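Local coordinates for protein Baccell_00875 (Bacteroides cellulosilyticus DSM 14838, PDB 5NO8) that acts as a polysaccharide lyase, probably removing rhamnose caps from complex arabinogalactan by cleaving next to glucuronic acid, at residues Gly38-Leu43 with Gly121-Glu126; Leu74-Val79 with Ile217-Leu222; Val142-Pro147 with Leu235-Phe240. All blocks are in the same frame, centred on the assembly; numbering follows the deposited sequence.

Contact 1. Residues Gly38-Leu43 with Gly121-Glu126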
# COMPACT_ATOMS: atom_id res chain seq x y z
N GLY A 38 -12.61 -5.76 30.04
CA GLY A 38 -13.64 -4.97 29.41
C GLY A 38 -13.48 -4.74 27.91
O GLY A 38 -14.33 -4.08 27.32
N ALA A 39 -12.42 -5.27 27.31
CA ALA A 39 -12.22 -5.16 25.86
C ALA A 39 -13.23 -5.99 25.07
O ALA A 39 -13.77 -6.98 25.57
CB ALA A 39 -10.83 -5.63 25.49
N ILE A 40 -13.44 -5.61 23.83
CA ILE A 40 -14.17 -6.46 22.91
C ILE A 40 -13.23 -7.54 22.42
O ILE A 40 -12.27 -7.25 21.71
CB ILE A 40 -14.76 -5.68 21.73
CG1 ILE A 40 -15.76 -4.68 22.26
CG2 ILE A 40 -15.38 -6.65 20.71
CD1 ILE A 40 -16.26 -3.67 21.25
N SER A 41 -13.48 -8.78 22.81
CA SER A 41 -12.61 -9.89 22.44
C SER A 41 -12.97 -10.53 21.10
O SER A 41 -12.12 -11.10 20.45
CB SER A 41 -12.61 -10.96 23.55
OG SER A 41 -13.93 -11.46 23.71
N GLU A 42 -14.24 -10.41 20.70
CA GLU A 42 -14.74 -10.97 19.44
C GLU A 42 -15.80 -10.02 18.92
O GLU A 42 -16.64 -9.54 19.67
CB GLU A 42 -15.33 -12.35 19.72
CG GLU A 42 -15.78 -13.19 18.55
CD GLU A 42 -16.43 -14.49 19.05
OE1 GLU A 42 -15.70 -15.32 19.66
OE2 GLU A 42 -17.67 -14.63 18.90
N LEU A 43 -15.75 -9.74 17.62
CA LEU A 43 -16.70 -8.85 16.96
C LEU A 43 -17.12 -9.58 15.70
O LEU A 43 -16.29 -9.87 14.85
CB LEU A 43 -16.02 -7.52 16.64
CG LEU A 43 -16.82 -6.22 16.69
CD1 LEU A 43 -15.86 -5.04 16.55
CD2 LEU A 43 -17.87 -6.18 15.59
N GLY A 121 -28.78 -2.38 15.00
CA GLY A 121 -27.73 -3.28 14.52
C GLY A 121 -26.30 -2.74 14.50
O GLY A 121 -25.36 -3.49 14.23
N ASP A 122 -26.10 -1.46 14.79
CA ASP A 122 -24.76 -0.89 14.78
C ASP A 122 -24.25 -0.72 16.21
O ASP A 122 -25.01 -0.34 17.11
CB ASP A 122 -24.79 0.43 14.06
CG ASP A 122 -25.24 0.28 12.58
OD1 ASP A 122 -25.42 -0.86 12.05
OD2 ASP A 122 -25.40 1.32 11.95
N LEU A 123 -22.97 -1.00 16.39
CA LEU A 123 -22.32 -0.80 17.67
C LEU A 123 -21.92 0.68 17.74
O LEU A 123 -21.19 1.16 16.87
CB LEU A 123 -21.09 -1.67 17.80
CG LEU A 123 -20.09 -1.35 18.92
CD1 LEU A 123 -20.70 -1.46 20.31
CD2 LEU A 123 -18.83 -2.19 18.73
N VAL A 124 -22.39 1.38 18.76
CA VAL A 124 -22.00 2.74 19.02
C VAL A 124 -21.17 2.71 20.30
O VAL A 124 -21.63 2.21 21.31
CB VAL A 124 -23.22 3.66 19.14
CG1 VAL A 124 -22.77 5.09 19.37
CG2 VAL A 124 -24.10 3.56 17.87
N GLU A 125 -19.94 3.19 20.23
CA GLU A 125 -19.07 3.29 21.40
C GLU A 125 -18.73 4.73 21.66
O GLU A 125 -18.33 5.44 20.73
CB GLU A 125 -17.77 2.55 21.16
CG GLU A 125 -17.92 1.11 20.78
CD GLU A 125 -16.63 0.37 21.07
OE1 GLU A 125 -15.61 0.68 20.39
OE2 GLU A 125 -16.59 -0.46 22.01
N GLU A 126 -18.86 5.15 22.91
CA GLU A 126 -18.50 6.50 23.33
C GLU A 126 -17.39 6.35 24.37
O GLU A 126 -17.57 5.65 25.36
CB GLU A 126 -19.73 7.18 23.91
CG GLU A 126 -19.59 8.63 24.31
CD GLU A 126 -20.82 9.13 25.06
OE1 GLU A 126 -21.97 8.81 24.69
OE2 GLU A 126 -20.62 9.84 26.06

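Contact 2. Residues Leu74-Val79 with Ile217-Leu222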
# COMPACT_ATOMS: atom_id res chain seq x y z
N LEU A 74 -9.13 -1.12 24.73
CA LEU A 74 -8.05 -0.78 25.61
C LEU A 74 -7.17 0.25 24.90
O LEU A 74 -7.39 0.57 23.73
CB LEU A 74 -7.25 -1.99 26.04
CG LEU A 74 -8.11 -3.09 26.71
CD1 LEU A 74 -7.18 -4.20 27.14
CD2 LEU A 74 -8.96 -2.55 27.86
N GLY A 75 -6.25 0.83 25.63
CA GLY A 75 -5.43 1.89 25.03
C GLY A 75 -4.41 2.43 25.97
O GLY A 75 -4.09 1.81 26.99
N TYR A 76 -3.89 3.60 25.63
CA TYR A 76 -2.79 4.21 26.34
C TYR A 76 -2.70 5.71 26.11
O TYR A 76 -3.31 6.25 25.20
CB TYR A 76 -1.46 3.53 25.95
CG TYR A 76 -1.19 3.53 24.46
CD1 TYR A 76 -0.61 4.63 23.84
CD2 TYR A 76 -1.52 2.43 23.66
CE1 TYR A 76 -0.38 4.62 22.47
CE2 TYR A 76 -1.31 2.43 22.28
CZ TYR A 76 -0.72 3.53 21.70
OH TYR A 76 -0.49 3.54 20.36
N PHE A 77 -1.94 6.37 26.97
CA PHE A 77 -1.69 7.79 26.82
C PHE A 77 -0.48 8.13 27.66
O PHE A 77 -0.13 7.40 28.61
CB PHE A 77 -2.90 8.64 27.25
CG PHE A 77 -3.33 8.39 28.66
CD1 PHE A 77 -2.68 8.99 29.72
CD2 PHE A 77 -4.38 7.52 28.94
CE1 PHE A 77 -3.06 8.75 31.04
CE2 PHE A 77 -4.76 7.29 30.26
CZ PHE A 77 -4.10 7.90 31.30
N THR A 78 0.17 9.22 27.31
CA THR A 78 1.24 9.77 28.11
C THR A 78 0.73 11.01 28.77
O THR A 78 0.38 11.97 28.09
CB THR A 78 2.47 10.04 27.24
OG1 THR A 78 2.92 8.81 26.68
CG2 THR A 78 3.58 10.70 28.05
N VAL A 79 0.75 11.05 30.10
CA VAL A 79 0.24 12.17 30.85
C VAL A 79 1.41 13.01 31.36
O VAL A 79 2.39 12.50 31.90
CB VAL A 79 -0.77 11.77 31.95
CG1 VAL A 79 -0.22 10.78 32.91
CG2 VAL A 79 -1.26 13.00 32.70
N ILE A 217 -0.89 -4.99 15.07
CA ILE A 217 -2.00 -4.51 15.89
C ILE A 217 -2.15 -3.01 15.68
O ILE A 217 -1.25 -2.27 16.00
CB ILE A 217 -1.77 -4.78 17.38
CG1 ILE A 217 -1.59 -6.29 17.65
CG2 ILE A 217 -2.91 -4.21 18.23
CD1 ILE A 217 -2.73 -7.16 17.22
N ILE A 218 -3.30 -2.60 15.19
CA ILE A 218 -3.59 -1.18 14.89
C ILE A 218 -4.06 -0.46 16.16
O ILE A 218 -4.89 -0.99 16.90
CB ILE A 218 -4.67 -1.08 13.80
CG1 ILE A 218 -4.12 -1.65 12.47
CG2 ILE A 218 -5.17 0.35 13.64
CD1 ILE A 218 -5.16 -2.18 11.53
N ALA A 219 -3.53 0.74 16.41
CA ALA A 219 -4.02 1.65 17.43
C ALA A 219 -4.40 2.98 16.76
O ALA A 219 -3.60 3.54 16.02
CB ALA A 219 -2.97 1.89 18.50
N LEU A 220 -5.61 3.44 16.99
CA LEU A 220 -6.05 4.72 16.42
C LEU A 220 -5.68 5.85 17.39
O LEU A 220 -6.06 5.82 18.57
CB LEU A 220 -7.55 4.68 16.14
CG LEU A 220 -8.00 3.60 15.14
CD1 LEU A 220 -9.47 3.76 14.84
CD2 LEU A 220 -7.22 3.59 13.82
N ASP A 221 -4.96 6.86 16.87
CA ASP A 221 -4.50 7.98 17.67
C ASP A 221 -5.50 9.12 17.72
O ASP A 221 -5.94 9.62 16.70
CB ASP A 221 -3.19 8.54 17.12
CG ASP A 221 -2.06 7.53 17.15
OD1 ASP A 221 -1.86 6.88 18.21
OD2 ASP A 221 -1.37 7.38 16.13
N LEU A 222 -5.83 9.54 18.93
CA LEU A 222 -6.64 10.71 19.18
C LEU A 222 -5.72 11.94 19.08
O LEU A 222 -4.48 11.81 19.11
CB LEU A 222 -7.26 10.65 20.60
CG LEU A 222 -8.47 9.73 20.74
CD1 LEU A 222 -8.11 8.28 20.54
CD2 LEU A 222 -9.15 9.97 22.10

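Contact 3. Residues Val142-Pro147 with Leu235-Phe240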
# COMPACT_ATOMS: atom_id res chain seq x y z
N VAL A 142 -2.17 9.55 22.71
CA VAL A 142 -3.40 8.96 23.22
C VAL A 142 -3.94 8.06 22.11
O VAL A 142 -4.11 8.53 20.98
CB VAL A 142 -4.46 10.04 23.53
CG1 VAL A 142 -5.71 9.40 24.14
CG2 VAL A 142 -3.87 11.12 24.43
N ALA A 143 -4.19 6.79 22.41
CA ALA A 143 -4.65 5.86 21.37
C ALA A 143 -5.54 4.77 21.92
O ALA A 143 -5.43 4.42 23.08
CB ALA A 143 -3.48 5.26 20.60
N VAL A 144 -6.46 4.28 21.08
CA VAL A 144 -7.31 3.16 21.42
C VAL A 144 -6.91 2.02 20.49
O VAL A 144 -6.83 2.19 19.26
CB VAL A 144 -8.79 3.51 21.24
CG1 VAL A 144 -9.70 2.30 21.50
CG2 VAL A 144 -9.19 4.66 22.14
N TYR A 145 -6.68 0.83 21.06
CA TYR A 145 -6.43 -0.34 20.23
C TYR A 145 -7.69 -0.75 19.46
O TYR A 145 -8.78 -0.83 20.04
CB TYR A 145 -5.96 -1.52 21.07
CG TYR A 145 -4.65 -1.32 21.72
CD1 TYR A 145 -3.50 -1.14 20.96
CD2 TYR A 145 -4.53 -1.33 23.10
CE1 TYR A 145 -2.25 -0.97 21.56
CE2 TYR A 145 -3.31 -1.17 23.71
CZ TYR A 145 -2.16 -1.02 22.95
OH TYR A 145 -0.95 -0.86 23.60
N THR A 146 -7.52 -0.99 18.15
CA THR A 146 -8.59 -1.46 17.27
C THR A 146 -7.96 -2.59 16.45
O THR A 146 -7.56 -2.37 15.29
CB THR A 146 -9.17 -0.34 16.39
OG1 THR A 146 -8.13 0.21 15.58
CG2 THR A 146 -9.85 0.74 17.22
N PRO A 147 -7.82 -3.78 17.05
CA PRO A 147 -7.02 -4.84 16.44
C PRO A 147 -7.77 -5.57 15.33
O PRO A 147 -8.07 -6.75 15.46
CB PRO A 147 -6.67 -5.75 17.62
CG PRO A 147 -7.82 -5.56 18.56
CD PRO A 147 -8.23 -4.12 18.42
N LEU A 235 -14.81 10.84 22.33
CA LEU A 235 -14.68 10.21 21.03
C LEU A 235 -15.83 9.23 20.92
O LEU A 235 -16.06 8.43 21.83
CB LEU A 235 -13.38 9.48 20.96
CG LEU A 235 -13.16 8.54 19.78
CD1 LEU A 235 -12.89 9.32 18.52
CD2 LEU A 235 -12.05 7.55 20.08
N GLU A 236 -16.52 9.25 19.77
CA GLU A 236 -17.58 8.31 19.53
C GLU A 236 -17.41 7.75 18.12
O GLU A 236 -17.08 8.47 17.18
CB GLU A 236 -18.92 9.02 19.67
CG GLU A 236 -20.13 8.13 19.44
CD GLU A 236 -21.43 8.92 19.37
OE1 GLU A 236 -22.21 8.81 20.34
OE2 GLU A 236 -21.68 9.65 18.37
N TRP A 237 -17.68 6.47 17.95
CA TRP A 237 -17.77 5.94 16.62
C TRP A 237 -18.86 4.90 16.51
O TRP A 237 -19.33 4.39 17.54
CB TRP A 237 -16.43 5.38 16.16
CG TRP A 237 -15.76 4.32 17.04
CD1 TRP A 237 -16.33 3.22 17.62
CD2 TRP A 237 -14.37 4.27 17.39
NE1 TRP A 237 -15.39 2.51 18.31
CE2 TRP A 237 -14.18 3.13 18.18
CE3 TRP A 237 -13.28 5.07 17.07
CZ2 TRP A 237 -12.93 2.76 18.67
CZ3 TRP A 237 -12.02 4.70 17.58
CH2 TRP A 237 -11.87 3.58 18.37
N HIS A 238 -19.27 4.62 15.27
CA HIS A 238 -20.23 3.59 14.94
C HIS A 238 -19.50 2.50 14.17
O HIS A 238 -18.78 2.83 13.23
CB HIS A 238 -21.28 4.14 14.02
CG HIS A 238 -22.24 5.06 14.67
ND1 HIS A 238 -23.60 4.97 14.46
CD2 HIS A 238 -22.06 6.10 15.53
CE1 HIS A 238 -24.22 5.91 15.15
NE2 HIS A 238 -23.31 6.62 15.79
N VAL A 239 -19.70 1.24 14.57
CA VAL A 239 -19.18 0.07 13.90
C VAL A 239 -20.35 -0.71 13.33
O VAL A 239 -21.34 -0.94 14.02
CB VAL A 239 -18.35 -0.79 14.86
CG1 VAL A 239 -17.87 -2.05 14.16
CG2 VAL A 239 -17.19 0.01 15.40
N PHE A 240 -20.29 -1.04 12.05
CA PHE A 240 -21.50 -1.51 11.35
C PHE A 240 -21.15 -2.35 10.13
O PHE A 240 -20.10 -2.20 9.52
CB PHE A 240 -22.36 -0.33 10.88
CG PHE A 240 -21.60 0.65 10.01
CD1 PHE A 240 -20.88 1.70 10.60
CD2 PHE A 240 -21.58 0.52 8.63
CE1 PHE A 240 -20.18 2.60 9.82
CE2 PHE A 240 -20.86 1.42 7.84
CZ PHE A 240 -20.16 2.46 8.43

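Contact 1. Residues Gly38-Leu43 with Gly121-Glu126
Ile40 holds CG1 anti to its own carbonyl carbon (chi1 -63°) and runs on extended to CD1 (chi2 171°), which carries that methyl out toward Leu123 and Glu125. Leu123 answers with CG anti to its backbone N (chi1 165°), a torsion that turns CG toward the first segment, and CD2 is the branch that touches. The two side chains reach toward each other tip to tip, Ile40 CD1 lying 3.9 Å from Leu123 CD2 in ordinary apolar packing. Glu125 approaches from the opposite direction to Ile40 and sets its carboxylate beside the same methyl, with Glu125 OE2 3.3 Å from Ile40 CD1 and Glu125 CD 4.1 Å from it. This is a close van der Waals touch between a methyl and a carboxylate oxygen. The backbones stay well apart, the Ile40 and Glu125 CA atoms being 11.0 Å from each other, and the meeting is one of side chains alone.

The buried carboxylate has its bonds outside the contact: OE1 is gripped by three hydrogen bonds, to Trp237 NE1, Trp72 NE1 and Tyr127 OH, while OE2 forms a salt bridge with Arg116 NE, an arginine that also donates to Gly38 O. Bonds at both oxygens limit rotation of the group, and the Ile40 methyl rests where this carboxylate and the leucine methyl adjoin.

Ile40 belongs to strand 40-45, which pairs antiparallel with strand 29-33, with a classic beta bulge at Ser41 and Glu42. Met31 of strand 29-33 touches both Ile40 and Leu123, so this small two-stranded sheet packs on strand 122-131, which is flanked in the large antiparallel sheet by strands 110-119 and 232-242.

Contact 2. Residues Leu74-Val79 with Ile217-Leu222
Tyr76, Ala219 and, to a smaller extent, Asp221 make this buried contact, which spans an intervening strand: strand 137-145 lies between strands 75-81 and 217-221 and pairs antiparallel with both. Tyr76 places its ring carbon CG between the backbone N and the carbonyl carbon (chi1 55°). From there the long ring extends over Ala143 of the middle strand, and its far end arrives at the second segment. The Ala219 methyl points toward it and meets the ring obliquely, with Ala219 CB 3.5 Å from Tyr76 OH and 4.2 Å from Tyr76 CE2. The carboxylate of Asp221 also comes near the phenol, although Asp221 OD1 remains 4.2 Å from Tyr76 OH, too far for a hydrogen bond.

The polar partners of the phenol oxygen belong to strand 199-203, the neighbour of strand 217-221 on its other side: Tyr76 OH is hydrogen-bonded to Glu201 OE2 and to Trp203 NE1. Lys87 adds a cation-pi interaction with the ring.

Chemically, the phenol is fixed at its oxygen by two bonds, both to strand 199-203, while across the contact its end meets only a methyl, in van der Waals packing. Two like-charged groups, the carboxylates of Asp221 and Glu201, lie close together beside the phenol, and the hydrogen bond between Glu201 and Tyr76 OH ties one of them to the ring.

Contact 3. Residues Val142-Pro147 with Leu235-Phe240
Val144 and Thr146 press on the indole of Trp237 between two facing beta-sheets, an arrangement of the beta-sandwich kind: strand 137-145 belongs to one sheet and strand 232-242 to the other. The close part is concentrated at the outer corner of the six-membered ring. Thr146 CG2 sits 3.7 Å from Trp237 CH2 and 4.0 Å from Trp237 CZ2, its side chain slanting across the indole. Val144 comes from the direction opposite to Trp237 and sets its CG1 methyl 4.0 Å from Trp237 CH2. With CG1 anti to the backbone N of Val144 (chi1 176°), it is this methyl, rather than CG2, that lies against CH2. From the opposing sheet, the indole hangs with CG between the backbone N and the carbonyl carbon of Trp237 (chi1 55°), which turns its six-membered ring toward Val144 and Thr146. The rotation of the indole is further restrained at its hydrogen-bonded NE1 end and by Tyr127, whose ring meets it edge-to-face.

Away from this corner the fit is looser. The backbones are far apart, with the CA atoms of Val144 and Leu235 separated by 10.2 Å. Glu236 and His238, which alternate with Trp237 along the strand, are partly exposed and take no part in the contact; they pack instead against Val124 of the adjacent strand 122-131, and Glu236 OE2 is hydrogen-bonded to Thr193 OG1. Leu235 does point toward the first segment, but its CD2 methyl stops 4.6 Å from Val144 CG2.

In the fold
All three contacts lie in the beta-rich N-terminal part of the chain, although the mixed sheet also takes in short strands from the C-terminal part. Contact 3 is central: its centre is about 9 Å from that of contact 1 and about 10 Å from that of contact 2, while the centres of contacts 1 and 2 are about 17 Å apart. It shares the large antiparallel sheet with contact 1, through strands 122-131 and 232-242, and the mixed sheet with contact 2. Along the chain, contact 2 interleaves with both others, whereas contact 1 closes before contact 3 opens. Segments distant in sequence are thus tied into one layered beta domain.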